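Peptidoglycan D,D-transpeptidase FtsI (Yersinia pestis, PDB 6SYN) probably cross-links peptidoglycan as a class B penicillin-binding protein, its D,D-transpeptidase being a target of beta-lactams, here holding a ring-opened penicillin. Local coordinates at residues A15-I19 against V137-D142; L177-V181 against S390-V394; D182-L188 against G501-M506; A207-N213 against P469-V475. All coordinates share one frame; numbering follows the deposited sequence.

Contact 1 (A15-I19 against V137-D142)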
loop_
_atom_site.group_PDB
_atom_site.type_symbol
_atom_site.label_atom_id
_atom_site.label_comp_id
_atom_site.label_asym_id
_atom_site.label_seq_id
_atom_site.Cartn_x
_atom_site.Cartn_y
_atom_site.Cartn_z
ATOM N N ALA A 15 -21.244 20.440 -7.188
ATOM C CA ALA A 15 -20.805 20.008 -5.839
ATOM C C ALA A 15 -21.113 18.519 -5.626
ATOM O O ALA A 15 -22.165 18.045 -6.107
ATOM C CB ALA A 15 -21.457 20.867 -4.780
ATOM N N ARG A 16 -20.207 17.820 -4.933
ATOM C CA ARG A 16 -20.282 16.373 -4.587
ATOM C C ARG A 16 -20.334 16.244 -3.060
ATOM O O ARG A 16 -19.924 17.201 -2.373
ATOM C CB ARG A 16 -19.057 15.625 -5.128
ATOM C CG ARG A 16 -18.894 15.667 -6.642
ATOM C CD ARG A 16 -17.486 15.309 -7.096
ATOM N NE ARG A 16 -17.072 13.972 -6.683
ATOM C CZ ARG A 16 -17.425 12.836 -7.287
ATOM N NH1 ARG A 16 -18.214 12.850 -8.350
ATOM N NH2 ARG A 16 -16.987 11.679 -6.821
ATOM N N GLY A 17 -20.803 15.103 -2.550
ATOM C CA GLY A 17 -20.740 14.758 -1.116
ATOM C C GLY A 17 -19.320 14.869 -0.586
ATOM O O GLY A 17 -18.388 14.804 -1.392
ATOM N N MET A 18 -19.154 15.032 0.725
ATOM C CA MET A 18 -17.831 15.278 1.353
ATOM C C MET A 18 -17.236 13.955 1.855
ATOM O O MET A 18 -17.931 13.231 2.607
ATOM C CB MET A 18 -17.957 16.256 2.522
ATOM C CG MET A 18 -16.638 16.858 2.920
ATOM S SD MET A 18 -16.728 17.630 4.540
ATOM C CE MET A 18 -16.524 16.193 5.590
ATOM N N ILE A 19 -15.987 13.668 1.468
ATOM C CA ILE A 19 -15.206 12.499 1.971
ATOM C C ILE A 19 -14.370 12.960 3.166
ATOM O O ILE A 19 -13.561 13.895 3.001
ATOM C CB ILE A 19 -14.316 11.871 0.880
ATOM C CG1 ILE A 19 -15.065 11.694 -0.446
ATOM C CG2 ILE A 19 -13.730 10.562 1.388
ATOM C CD1 ILE A 19 -14.217 11.152 -1.573
ATOM N N VAL A 137 -11.542 6.039 -4.333
ATOM C CA VAL A 137 -12.852 6.227 -3.650
ATOM C C VAL A 137 -13.722 7.164 -4.494
ATOM O O VAL A 137 -14.921 6.870 -4.649
ATOM C CB VAL A 137 -12.642 6.740 -2.212
ATOM C CG1 VAL A 137 -13.708 7.734 -1.790
ATOM C CG2 VAL A 137 -12.557 5.582 -1.230
ATOM N N GLU A 138 -13.134 8.241 -5.022
ATOM C CA GLU A 138 -13.839 9.265 -5.841
ATOM C C GLU A 138 -14.610 8.549 -6.963
ATOM O O GLU A 138 -15.811 8.840 -7.123
ATOM C CB GLU A 138 -12.840 10.313 -6.343
ATOM C CG GLU A 138 -13.466 11.654 -6.680
ATOM C CD GLU A 138 -13.837 12.531 -5.497
ATOM O OE1 GLU A 138 -14.944 12.352 -4.965
ATOM O OE2 GLU A 138 -13.031 13.405 -5.123
ATOM N N LYS A 139 -13.974 7.615 -7.676
ATOM C CA LYS A 139 -14.669 6.752 -8.672
ATOM C C LYS A 139 -15.560 5.748 -7.931
ATOM O O LYS A 139 -16.776 5.733 -8.191
ATOM C CB LYS A 139 -13.703 5.985 -9.582
ATOM C CG LYS A 139 -14.339 4.785 -10.276
ATOM C CD LYS A 139 -13.908 4.545 -11.710
ATOM C CE LYS A 139 -15.073 4.151 -12.600
ATOM N NZ LYS A 139 -14.629 3.768 -13.963
ATOM N N SER A 140 -14.954 4.946 -7.051
ATOM C CA SER A 140 -15.550 3.765 -6.366
ATOM C C SER A 140 -16.931 4.086 -5.775
ATOM O O SER A 140 -17.791 3.188 -5.780
ATOM C CB SER A 140 -14.606 3.264 -5.304
ATOM O OG SER A 140 -15.086 2.069 -4.715
ATOM N N PHE A 141 -17.126 5.306 -5.269
ATOM C CA PHE A 141 -18.386 5.777 -4.638
ATOM C C PHE A 141 -18.987 6.946 -5.436
ATOM O O PHE A 141 -19.743 7.739 -4.835
ATOM C CB PHE A 141 -18.117 6.209 -3.192
ATOM C CG PHE A 141 -17.945 5.079 -2.212
ATOM C CD1 PHE A 141 -19.043 4.528 -1.571
ATOM C CD2 PHE A 141 -16.689 4.572 -1.924
ATOM C CE1 PHE A 141 -18.888 3.493 -0.660
ATOM C CE2 PHE A 141 -16.537 3.530 -1.021
ATOM C CZ PHE A 141 -17.636 2.993 -0.391
ATOM N N ASP A 142 -18.687 7.055 -6.737
ATOM C CA ASP A 142 -18.985 8.278 -7.535
ATOM C C ASP A 142 -20.480 8.603 -7.453
ATOM O O ASP A 142 -20.804 9.770 -7.186
ATOM C CB ASP A 142 -18.560 8.164 -9.002
ATOM C CG ASP A 142 -18.726 9.466 -9.773
ATOM O OD1 ASP A 142 -18.170 10.488 -9.321
ATOM O OD2 ASP A 142 -19.417 9.457 -10.811
#
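The guanidinium group of Arg16 lies edge-on between the carboxylates of Glu138 and Asp142, and the three residues form a salt-bridge network within the penicillin-binding-protein dimerisation domain. Arg16 grips Glu138 side-on: NE and NH2 both donate to the single oxygen OE1, at 3.2 Å from NE and 2.8 Å from NH2. The two nitrogens approach this oxygen from one face of the carboxylate, whose plane stands 85° from that of the guanidinium. Asp142 is met quite differently. Its carboxylate is nearly coplanar with the guanidinium (16° apart), and NH1 of Arg16 reaches OD1 of Asp142 at 2.6 Å, nearly in line with the C-O bond. A bend at chi3 (60°) turns the guanidinium edge toward the two acids.

Both acids have further partners. OE2 of Glu138 pairs with Arg112 and Tyr114, and OD1 of Asp142 also accepts from the backbone of Gly133, so the network ties the loop ahead of strand 19-20 to helices 136-140 and 142-145 and to strand 104-113. The charges around Glu138 and Asp142 would be expected to favour their ionised forms. Beyond the polar part, the contact turns apolar where Ile19 and Val137 reach toward each other tip to tip, CD1 of Ile19 lying 3.5 Å from CG1 of Val137.

Contact 2 (L177-V181 against S390-V394)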
loop_
_atom_site.group_PDB
_atom_site.type_symbol
_atom_site.label_atom_id
_atom_site.label_comp_id
_atom_site.label_asym_id
_atom_site.label_seq_id
_atom_site.Cartn_x
_atom_site.Cartn_y
_atom_site.Cartn_z
ATOM N N LEU A 177 -19.276 10.752 2.840
ATOM C CA LEU A 177 -18.589 9.444 3.000
ATOM C C LEU A 177 -17.654 9.539 4.208
ATOM O O LEU A 177 -16.898 10.520 4.283
ATOM C CB LEU A 177 -17.826 9.134 1.708
ATOM C CG LEU A 177 -17.146 7.768 1.632
ATOM C CD1 LEU A 177 -18.110 6.650 1.985
ATOM C CD2 LEU A 177 -16.562 7.537 0.246
ATOM N N VAL A 178 -17.738 8.586 5.136
ATOM C CA VAL A 178 -16.815 8.486 6.303
ATOM C C VAL A 178 -15.897 7.284 6.055
ATOM O O VAL A 178 -16.386 6.144 6.141
ATOM C CB VAL A 178 -17.595 8.384 7.630
ATOM C CG1 VAL A 178 -16.672 8.275 8.840
ATOM C CG2 VAL A 178 -18.546 9.559 7.802
ATOM N N LEU A 179 -14.627 7.531 5.719
ATOM C CA LEU A 179 -13.633 6.452 5.468
ATOM C C LEU A 179 -13.195 5.845 6.807
ATOM O O LEU A 179 -13.404 6.482 7.863
ATOM C CB LEU A 179 -12.425 6.999 4.699
ATOM C CG LEU A 179 -12.683 7.507 3.279
ATOM C CD1 LEU A 179 -11.370 7.865 2.603
ATOM C CD2 LEU A 179 -13.435 6.491 2.429
ATOM N N SER A 180 -12.605 4.651 6.743
ATOM C CA SER A 180 -12.003 3.914 7.884
ATOM C C SER A 180 -10.604 4.471 8.199
ATOM O O SER A 180 -10.109 4.218 9.306
ATOM C CB SER A 180 -11.938 2.449 7.570
ATOM O OG SER A 180 -10.943 2.205 6.591
ATOM N N VAL A 181 -9.998 5.199 7.255
ATOM C CA VAL A 181 -8.599 5.720 7.323
ATOM C C VAL A 181 -8.512 6.850 8.362
ATOM O O VAL A 181 -9.541 7.502 8.618
ATOM C CB VAL A 181 -8.150 6.177 5.921
ATOM C CG1 VAL A 181 -6.877 7.010 5.940
ATOM C CG2 VAL A 181 -7.994 4.990 4.988
ATOM N N SER A 390 -12.332 -3.189 5.265
ATOM C CA SER A 390 -13.185 -2.073 4.766
ATOM C C SER A 390 -12.392 -0.754 4.741
ATOM O O SER A 390 -11.468 -0.619 5.571
ATOM C CB SER A 390 -14.470 -1.958 5.567
ATOM O OG SER A 390 -14.217 -1.588 6.912
ATOM N N ILE A 391 -12.730 0.160 3.812
ATOM C CA ILE A 391 -12.165 1.549 3.712
ATOM C C ILE A 391 -13.164 2.557 4.291
ATOM O O ILE A 391 -12.905 3.769 4.142
ATOM C CB ILE A 391 -11.755 2.001 2.283
ATOM C CG1 ILE A 391 -12.358 1.158 1.156
ATOM C CG2 ILE A 391 -10.239 2.105 2.156
ATOM C CD1 ILE A 391 -13.832 1.403 0.925
ATOM N N THR A 392 -14.256 2.106 4.917
ATOM C CA THR A 392 -15.266 2.997 5.558
ATOM C C THR A 392 -15.361 2.656 7.048
ATOM O O THR A 392 -15.207 1.475 7.393
ATOM C CB THR A 392 -16.616 2.930 4.832
ATOM O OG1 THR A 392 -17.152 1.609 4.924
ATOM C CG2 THR A 392 -16.500 3.334 3.378
ATOM N N ARG A 393 -15.572 3.666 7.890
ATOM C CA ARG A 393 -15.712 3.481 9.354
ATOM C C ARG A 393 -16.772 2.402 9.582
ATOM O O ARG A 393 -17.829 2.467 8.927
ATOM C CB ARG A 393 -16.086 4.796 10.042
ATOM C CG ARG A 393 -15.798 4.801 11.535
ATOM C CD ARG A 393 -16.342 6.029 12.241
ATOM N NE ARG A 393 -15.528 6.350 13.410
ATOM C CZ ARG A 393 -15.659 5.808 14.621
ATOM N NH1 ARG A 393 -16.599 4.907 14.862
ATOM N NH2 ARG A 393 -14.845 6.179 15.595
ATOM N N VAL A 394 -16.470 1.420 10.432
ATOM C CA VAL A 394 -17.408 0.323 10.806
ATOM C C VAL A 394 -17.786 0.523 12.275
ATOM O O VAL A 394 -16.949 1.067 13.018
ATOM C CB VAL A 394 -16.790 -1.070 10.564
ATOM C CG1 VAL A 394 -16.146 -1.176 9.192
ATOM C CG2 VAL A 394 -15.791 -1.459 11.646
#
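Leu179 and Thr392 meet backbone to backbone in a single beta bridge, with their CA atoms 3.8 Å apart, where the segment following strand 177-178 touches a loop of the transpeptidase domain. Two hydrogen bonds flank the pair. Arg393 N donates to Val178 O at 3.1 Å, and Ser180 N donates to Ile391 O at 2.8 Å. The second is fairly straight at the hydrogen (162°), yet the donor sits well above the carbonyl plane of Ile391 (60° out of it). CA of Leu179 also makes a bent CA-H...O contact with Ile391 O, 3.1 Å away.

Side chains close the two flanks. CG1 of Val178 runs alongside the start of the Arg393 chain, 3.7 Å from its CB, both pointing the same way, while Leu177 and Thr392 cross at about a right angle through CD1 and CG2. OG of Ser180, set between the backbone N and the carbonyl carbon (chi1 72°), lies 3.0 Å from Ser390 O.

In the next shell, the same OG bonds to Val217 O on strand 217-223. Arg393 extends away from the bridge, and its NE is taken by the carbonyl of Arg22. Leu179 packs on helix 121-124, so the bridge links the transpeptidase domain, through Thr392, to the part of the fold around that helix. Within the 390-394 loop, OG of Ser390 donates to Thr392 O at 3.3 Å, in the carbonyl plane.

Contact 3 (D182-L188 against G501-M506). With ACT (acetate ion), chain C.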
loop_
_atom_site.group_PDB
_atom_site.type_symbol
_atom_site.label_atom_id
_atom_site.label_comp_id
_atom_site.label_asym_id
_atom_site.label_seq_id
_atom_site.Cartn_x
_atom_site.Cartn_y
_atom_site.Cartn_z
ATOM N N ASP A 182 -7.329 7.061 8.948
ATOM C CA ASP A 182 -7.038 8.179 9.890
ATOM C C ASP A 182 -5.985 9.074 9.221
ATOM O O ASP A 182 -4.949 8.525 8.794
ATOM C CB ASP A 182 -6.621 7.641 11.265
ATOM C CG ASP A 182 -6.417 8.704 12.336
ATOM O OD1 ASP A 182 -6.040 9.835 11.980
ATOM O OD2 ASP A 182 -6.639 8.393 13.528
ATOM N N GLU A 183 -6.258 10.380 9.100
ATOM C CA GLU A 183 -5.405 11.349 8.347
ATOM C C GLU A 183 -4.036 11.465 9.035
ATOM O O GLU A 183 -3.025 11.486 8.304
ATOM C CB GLU A 183 -6.095 12.711 8.196
ATOM C CG GLU A 183 -5.140 13.898 8.070
ATOM C CD GLU A 183 -4.249 13.892 6.837
ATOM O OE1 GLU A 183 -4.596 13.180 5.881
ATOM O OE2 GLU A 183 -3.208 14.590 6.833
ATOM N N ARG A 184 -4.010 11.550 10.370
ATOM C CA ARG A 184 -2.767 11.619 11.185
ATOM C C ARG A 184 -1.881 10.407 10.874
ATOM O O ARG A 184 -0.648 10.590 10.767
ATOM C CB ARG A 184 -3.067 11.613 12.689
ATOM C CG ARG A 184 -3.760 12.858 13.227
ATOM C CD ARG A 184 -4.204 12.666 14.669
ATOM N NE ARG A 184 -5.040 11.475 14.799
ATOM C CZ ARG A 184 -5.264 10.786 15.920
ATOM N NH1 ARG A 184 -4.714 11.145 17.069
ATOM N NH2 ARG A 184 -6.039 9.714 15.875
ATOM N N LEU A 185 -2.481 9.217 10.780
ATOM C CA LEU A 185 -1.756 7.929 10.609
ATOM C C LEU A 185 -1.364 7.758 9.135
ATOM O O LEU A 185 -0.270 7.229 8.884
ATOM C CB LEU A 185 -2.624 6.765 11.104
ATOM C CG LEU A 185 -3.064 6.803 12.571
ATOM C CD1 LEU A 185 -3.663 5.466 12.980
ATOM C CD2 LEU A 185 -1.921 7.158 13.512
ATOM N N GLN A 186 -2.207 8.203 8.197
ATOM C CA GLN A 186 -1.867 8.229 6.747
ATOM C C GLN A 186 -0.674 9.172 6.534
ATOM O O GLN A 186 0.249 8.804 5.771
ATOM C CB GLN A 186 -3.075 8.641 5.901
ATOM C CG GLN A 186 -2.813 8.577 4.398
ATOM C CD GLN A 186 -2.803 7.172 3.849
ATOM O OE1 GLN A 186 -3.029 6.199 4.563
ATOM N NE2 GLN A 186 -2.538 7.053 2.557
ATOM N N ALA A 187 -0.692 10.334 7.194
ATOM C CA ALA A 187 0.379 11.357 7.150
ATOM C C ALA A 187 1.686 10.736 7.655
ATOM O O ALA A 187 2.711 10.884 6.960
ATOM C CB ALA A 187 -0.014 12.566 7.960
ATOM N N LEU A 188 1.638 10.048 8.802
ATOM C CA LEU A 188 2.814 9.367 9.406
ATOM C C LEU A 188 3.287 8.244 8.482
ATOM O O LEU A 188 4.491 8.183 8.181
ATOM C CB LEU A 188 2.462 8.789 10.776
ATOM C CG LEU A 188 3.526 7.850 11.340
ATOM C CD1 LEU A 188 4.840 8.594 11.537
ATOM C CD2 LEU A 188 3.067 7.205 12.634
ATOM N N GLY A 501 5.108 5.714 16.065
ATOM C CA GLY A 501 4.171 6.852 16.021
ATOM C C GLY A 501 2.730 6.393 16.170
ATOM O O GLY A 501 1.997 6.992 16.979
ATOM N N VAL A 502 2.339 5.341 15.449
ATOM C CA VAL A 502 0.980 4.736 15.552
ATOM C C VAL A 502 0.670 4.473 17.034
ATOM O O VAL A 502 -0.294 5.071 17.545
ATOM C CB VAL A 502 0.863 3.459 14.700
ATOM C CG1 VAL A 502 -0.371 2.647 15.066
ATOM C CG2 VAL A 502 0.872 3.777 13.210
ATOM N N LEU A 503 1.462 3.624 17.699
ATOM C CA LEU A 503 1.234 3.193 19.111
ATOM C C LEU A 503 1.073 4.420 20.017
ATOM O O LEU A 503 0.219 4.374 20.921
ATOM C CB LEU A 503 2.403 2.320 19.579
ATOM C CG LEU A 503 2.419 0.901 19.016
ATOM C CD1 LEU A 503 3.816 0.307 19.051
ATOM C CD2 LEU A 503 1.437 0.015 19.766
ATOM N N ARG A 504 1.862 5.470 19.769
ATOM C CA ARG A 504 1.911 6.706 20.595
ATOM C C ARG A 504 0.720 7.616 20.266
ATOM O O ARG A 504 0.062 8.078 21.220
ATOM C CB ARG A 504 3.253 7.425 20.405
ATOM C CG ARG A 504 4.395 6.819 21.209
ATOM C CD ARG A 504 4.079 6.718 22.693
ATOM N NE ARG A 504 5.071 6.164 23.617
ATOM C CZ ARG A 504 6.323 5.773 23.352
ATOM N NH1 ARG A 504 7.062 5.294 24.340
ATOM N NH2 ARG A 504 6.855 5.840 22.141
ATOM N N THR A 505 0.454 7.865 18.981
ATOM C CA THR A 505 -0.735 8.624 18.508
ATOM C C THR A 505 -1.997 8.028 19.138
ATOM O O THR A 505 -2.805 8.790 19.686
ATOM C CB THR A 505 -0.874 8.582 16.980
ATOM O OG1 THR A 505 0.323 9.073 16.377
ATOM C CG2 THR A 505 -2.060 9.384 16.486
ATOM N N MET A 506 -2.128 6.703 19.069
ATOM C CA MET A 506 -3.322 5.930 19.501
ATOM C C MET A 506 -3.266 5.642 21.008
ATOM O O MET A 506 -4.126 4.871 21.485
ATOM C CB MET A 506 -3.399 4.620 18.711
ATOM C CG MET A 506 -3.560 4.847 17.216
ATOM S SD MET A 506 -4.969 5.929 16.851
ATOM C CE MET A 506 -6.321 4.839 17.286
HETATM C C ACT C . -6.732 9.531 19.691
HETATM O O ACT C . -5.728 8.922 19.268
HETATM O OXT ACT C . -7.880 9.037 19.714
HETATM C CH3 ACT C . -6.550 10.969 20.209
#
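One face of the Arg184 guanidinium is covered by the methyl CG2 of Thr505, set 3.2 Å above the plane and displaced toward its rim, while an acetate oxygen lies at the edge. The acetate, probably from the crystallisation liquor, accepts from NH1 of Arg184 at 3.3 Å. The carboxylate of Asp182 is another flat partner: its OD2 takes the NH2 of Arg184 at 2.8 Å through the syn lone pair, with the partner tilted 16° from the guanidinium plane.

These groups sit at one end of an antiparallel helix pair, the first turns of helix 183-199 and the last of helix 492-505. Over these short segments the axes are 10.5 Å apart and run at 159°, and both helices pack on the same face of the central sheet, as expected of the penicillin-recognising transpeptidase fold. Asp182 is also the N-cap of its helix, and its side chain accepts, weakly, from Arg184 N. The same acid thus gives a weak capping bond and a salt bridge to the arginine, with the bend at chi3 (-55°) folding the guanidinium back to it.

Behind this polar rim the contact is apolar. Leu185 divides its methyls, CD2 sliding past Thr505 CG2 at 3.7 Å while CD1 crosses the Met506 thioether at 4.1 Å. Below them, Leu185 and Val502 touch Leu209 of strand 204-211. OG1 of Thr505 turns instead into its own helix and donates to Gly501 O, which also receives Thr505 N. A further turn along helix 183-199, CD2 of Leu188 rests on the backbone of the other helix, 3.6 Å from Gly501 CA.

Contact 4 (A207-N213 against P469-V475)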
loop_
_atom_site.group_PDB
_atom_site.type_symbol
_atom_site.label_atom_id
_atom_site.label_comp_id
_atom_site.label_asym_id
_atom_site.label_seq_id
_atom_site.Cartn_x
_atom_site.Cartn_y
_atom_site.Cartn_z
ATOM N N ALA A 207 2.947 0.956 2.056
ATOM C CA ALA A 207 2.713 0.631 3.477
ATOM C C ALA A 207 1.207 0.492 3.683
ATOM O O ALA A 207 0.473 1.422 3.287
ATOM C CB ALA A 207 3.295 1.706 4.360
ATOM N N VAL A 208 0.769 -0.641 4.239
ATOM C CA VAL A 208 -0.650 -0.869 4.638
ATOM C C VAL A 208 -0.686 -1.106 6.150
ATOM O O VAL A 208 0.100 -1.942 6.639
ATOM C CB VAL A 208 -1.292 -2.025 3.849
ATOM C CG1 VAL A 208 -2.746 -2.238 4.248
ATOM C CG2 VAL A 208 -1.186 -1.804 2.351
ATOM N N LEU A 209 -1.566 -0.372 6.838
ATOM C CA LEU A 209 -1.830 -0.469 8.296
ATOM C C LEU A 209 -3.295 -0.866 8.505
ATOM O O LEU A 209 -4.182 -0.113 8.058
ATOM C CB LEU A 209 -1.548 0.888 8.942
ATOM C CG LEU A 209 -1.680 0.929 10.462
ATOM C CD1 LEU A 209 -0.482 0.271 11.124
ATOM C CD2 LEU A 209 -1.845 2.363 10.943
ATOM N N VAL A 210 -3.531 -1.988 9.188
ATOM C CA VAL A 210 -4.888 -2.570 9.394
ATOM C C VAL A 210 -5.136 -2.735 10.896
ATOM O O VAL A 210 -4.226 -3.196 11.607
ATOM C CB VAL A 210 -5.039 -3.910 8.652
ATOM C CG1 VAL A 210 -6.422 -4.517 8.856
ATOM C CG2 VAL A 210 -4.725 -3.758 7.171
ATOM N N ASP A 211 -6.336 -2.351 11.336
ATOM C CA ASP A 211 -6.867 -2.636 12.688
ATOM C C ASP A 211 -7.058 -4.150 12.803
ATOM O O ASP A 211 -7.765 -4.730 11.958
ATOM C CB ASP A 211 -8.176 -1.885 12.931
ATOM C CG ASP A 211 -8.493 -1.685 14.399
ATOM O OD1 ASP A 211 -8.554 -2.693 15.131
ATOM O OD2 ASP A 211 -8.660 -0.519 14.803
ATOM N N VAL A 212 -6.452 -4.753 13.822
ATOM C CA VAL A 212 -6.434 -6.227 14.061
ATOM C C VAL A 212 -7.852 -6.728 14.397
ATOM O O VAL A 212 -8.181 -7.874 14.025
ATOM C CB VAL A 212 -5.406 -6.533 15.169
ATOM C CG1 VAL A 212 -5.517 -7.953 15.694
ATOM C CG2 VAL A 212 -3.987 -6.237 14.698
ATOM N N ASN A 213 -8.679 -5.894 15.035
ATOM C CA ASN A 213 -9.968 -6.307 15.656
ATOM C C ASN A 213 -11.168 -5.972 14.762
ATOM O O ASN A 213 -12.197 -6.656 14.908
ATOM C CB ASN A 213 -10.158 -5.659 17.029
ATOM C CG ASN A 213 -9.125 -6.109 18.040
ATOM O OD1 ASN A 213 -8.557 -5.286 18.755
ATOM N ND2 ASN A 213 -8.870 -7.407 18.102
ATOM N N PRO A 469 -1.931 -7.526 20.241
ATOM C CA PRO A 469 -1.825 -6.786 18.986
ATOM C C PRO A 469 -3.077 -5.953 18.697
ATOM O O PRO A 469 -4.172 -6.442 18.902
ATOM C CB PRO A 469 -1.674 -7.874 17.916
ATOM C CG PRO A 469 -1.099 -9.057 18.663
ATOM C CD PRO A 469 -1.692 -8.965 20.054
ATOM N N ARG A 470 -2.863 -4.723 18.237
ATOM C CA ARG A 470 -3.931 -3.777 17.839
ATOM C C ARG A 470 -3.792 -3.462 16.348
ATOM O O ARG A 470 -4.834 -3.305 15.680
ATOM C CB ARG A 470 -3.846 -2.524 18.716
ATOM C CG ARG A 470 -4.407 -2.727 20.118
ATOM C CD ARG A 470 -5.924 -2.800 20.121
ATOM N NE ARG A 470 -6.496 -1.574 19.575
ATOM C CZ ARG A 470 -6.735 -0.464 20.272
ATOM N NH1 ARG A 470 -6.470 -0.415 21.567
ATOM N NH2 ARG A 470 -7.239 0.601 19.670
ATOM N N PHE A 471 -2.558 -3.403 15.841
ATOM C CA PHE A 471 -2.247 -2.916 14.474
ATOM C C PHE A 471 -1.363 -3.923 13.744
ATOM O O PHE A 471 -0.278 -4.264 14.243
ATOM C CB PHE A 471 -1.578 -1.548 14.557
ATOM C CG PHE A 471 -2.300 -0.608 15.486
ATOM C CD1 PHE A 471 -3.579 -0.166 15.182
ATOM C CD2 PHE A 471 -1.723 -0.198 16.675
ATOM C CE1 PHE A 471 -4.254 0.689 16.037
ATOM C CE2 PHE A 471 -2.398 0.660 17.525
ATOM C CZ PHE A 471 -3.661 1.100 17.209
ATOM N N ALA A 472 -1.846 -4.387 12.596
ATOM C CA ALA A 472 -1.038 -5.074 11.570
ATOM C C ALA A 472 -0.474 -3.997 10.640
ATOM O O ALA A 472 -1.232 -3.076 10.273
ATOM C CB ALA A 472 -1.873 -6.092 10.836
ATOM N N LEU A 473 0.821 -4.084 10.330
ATOM C CA LEU A 473 1.509 -3.191 9.361
ATOM C C LEU A 473 2.328 -4.042 8.389
ATOM O O LEU A 473 3.026 -4.958 8.856
ATOM C CB LEU A 473 2.399 -2.204 10.120
ATOM C CG LEU A 473 3.243 -1.265 9.259
ATOM C CD1 LEU A 473 2.376 -0.465 8.295
ATOM C CD2 LEU A 473 4.059 -0.326 10.138
ATOM N N VAL A 474 2.205 -3.748 7.093
ATOM C CA VAL A 474 3.102 -4.241 6.008
ATOM C C VAL A 474 3.816 -3.029 5.395
ATOM O O VAL A 474 3.178 -1.968 5.228
ATOM C CB VAL A 474 2.332 -5.043 4.939
ATOM C CG1 VAL A 474 3.187 -5.338 3.711
ATOM C CG2 VAL A 474 1.746 -6.329 5.500
ATOM N N VAL A 475 5.106 -3.200 5.105
ATOM C CA VAL A 475 5.973 -2.252 4.348
ATOM C C VAL A 475 6.771 -3.084 3.335
ATOM O O VAL A 475 7.466 -4.032 3.765
ATOM C CB VAL A 475 6.878 -1.456 5.311
ATOM C CG1 VAL A 475 7.784 -0.471 4.588
ATOM C CG2 VAL A 475 6.061 -0.738 6.371
HETATM O O HOH W 1 -6.866 -2.699 17.165
#
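Two neighbouring antiparallel strands, 207-211 and 471-475, form this contact, their short axes 4.6 Å apart and inclined at 167°. Val208 with Val474 and Val210 with Ala472 are the hydrogen-bonded pairs, each joined by two backbone bonds; Val474 N reaches Val208 O at 2.8 Å, as Val210 N does Ala472 O. Ala207-Val475, Leu209-Leu473 and Asp211-Phe471 are non-hydrogen-bonded pairs, in which CA-H groups of Ala207, Leu209, Phe471 and Leu473 approach carbonyl oxygens of the opposite strand.

The two faces of the sheet have different coverings. On the Leu209 and Leu473 face, CD1 of Leu209 swings over its neighbour to lie 3.9 Å from Leu473 CB, its CG placed anti to the backbone N (chi1 -176°), and helix 492-505 packs over Phe471 and Leu473. On the Val208, Val210 and Val474 face, helix 370-381 does the covering. This is the five-stranded sheet between helix layers of the penicillin-binding transpeptidase fold, and one of its two edge strands, 437-446, carries the ligand-pocket residues Thr440, Gly441 and Thr442.

Past Asp211 and Phe471 the regular ladder ends. Val212 N still bonds to Arg470 O at 2.9 Å, while Arg470 and Phe471 both face Ala464 in a classic beta bulge. Asp211 OD1 takes Asn213 N through its anti lone pair, making an Asx turn. A water lies 2.6 Å from Asp211 OD1 and accepts from NE of Arg470, bridging groups whose charged atoms do not touch. CB of Arg470 sits over the centre of the Phe471 ring, 3.6 Å above its plane.

In the fold
The centre of contact 4 lies closest to the chain's centre, about 11 Å away, and that of contact 1 farthest, about 21 Å, yet both are buried; contacts 2 and 3 are partly buried. Their chemistry follows place: contact 1 relies on salt bridges within the dimerisation domain, contact 2 on backbone bonds between segment 177-181 and a transpeptidase-domain loop, contact 3 on helix packing with a charged rim, and contact 4 on a regular strand ladder. Leu177 and Leu179 of contact 2 pack on Val137 and Ile19 of contact 1. Contacts 3 and 4 share a layer, since helices 183-199 and 492-505 pack on strands 204-211 and 471-478. Contacts 1 and 4 do not touch.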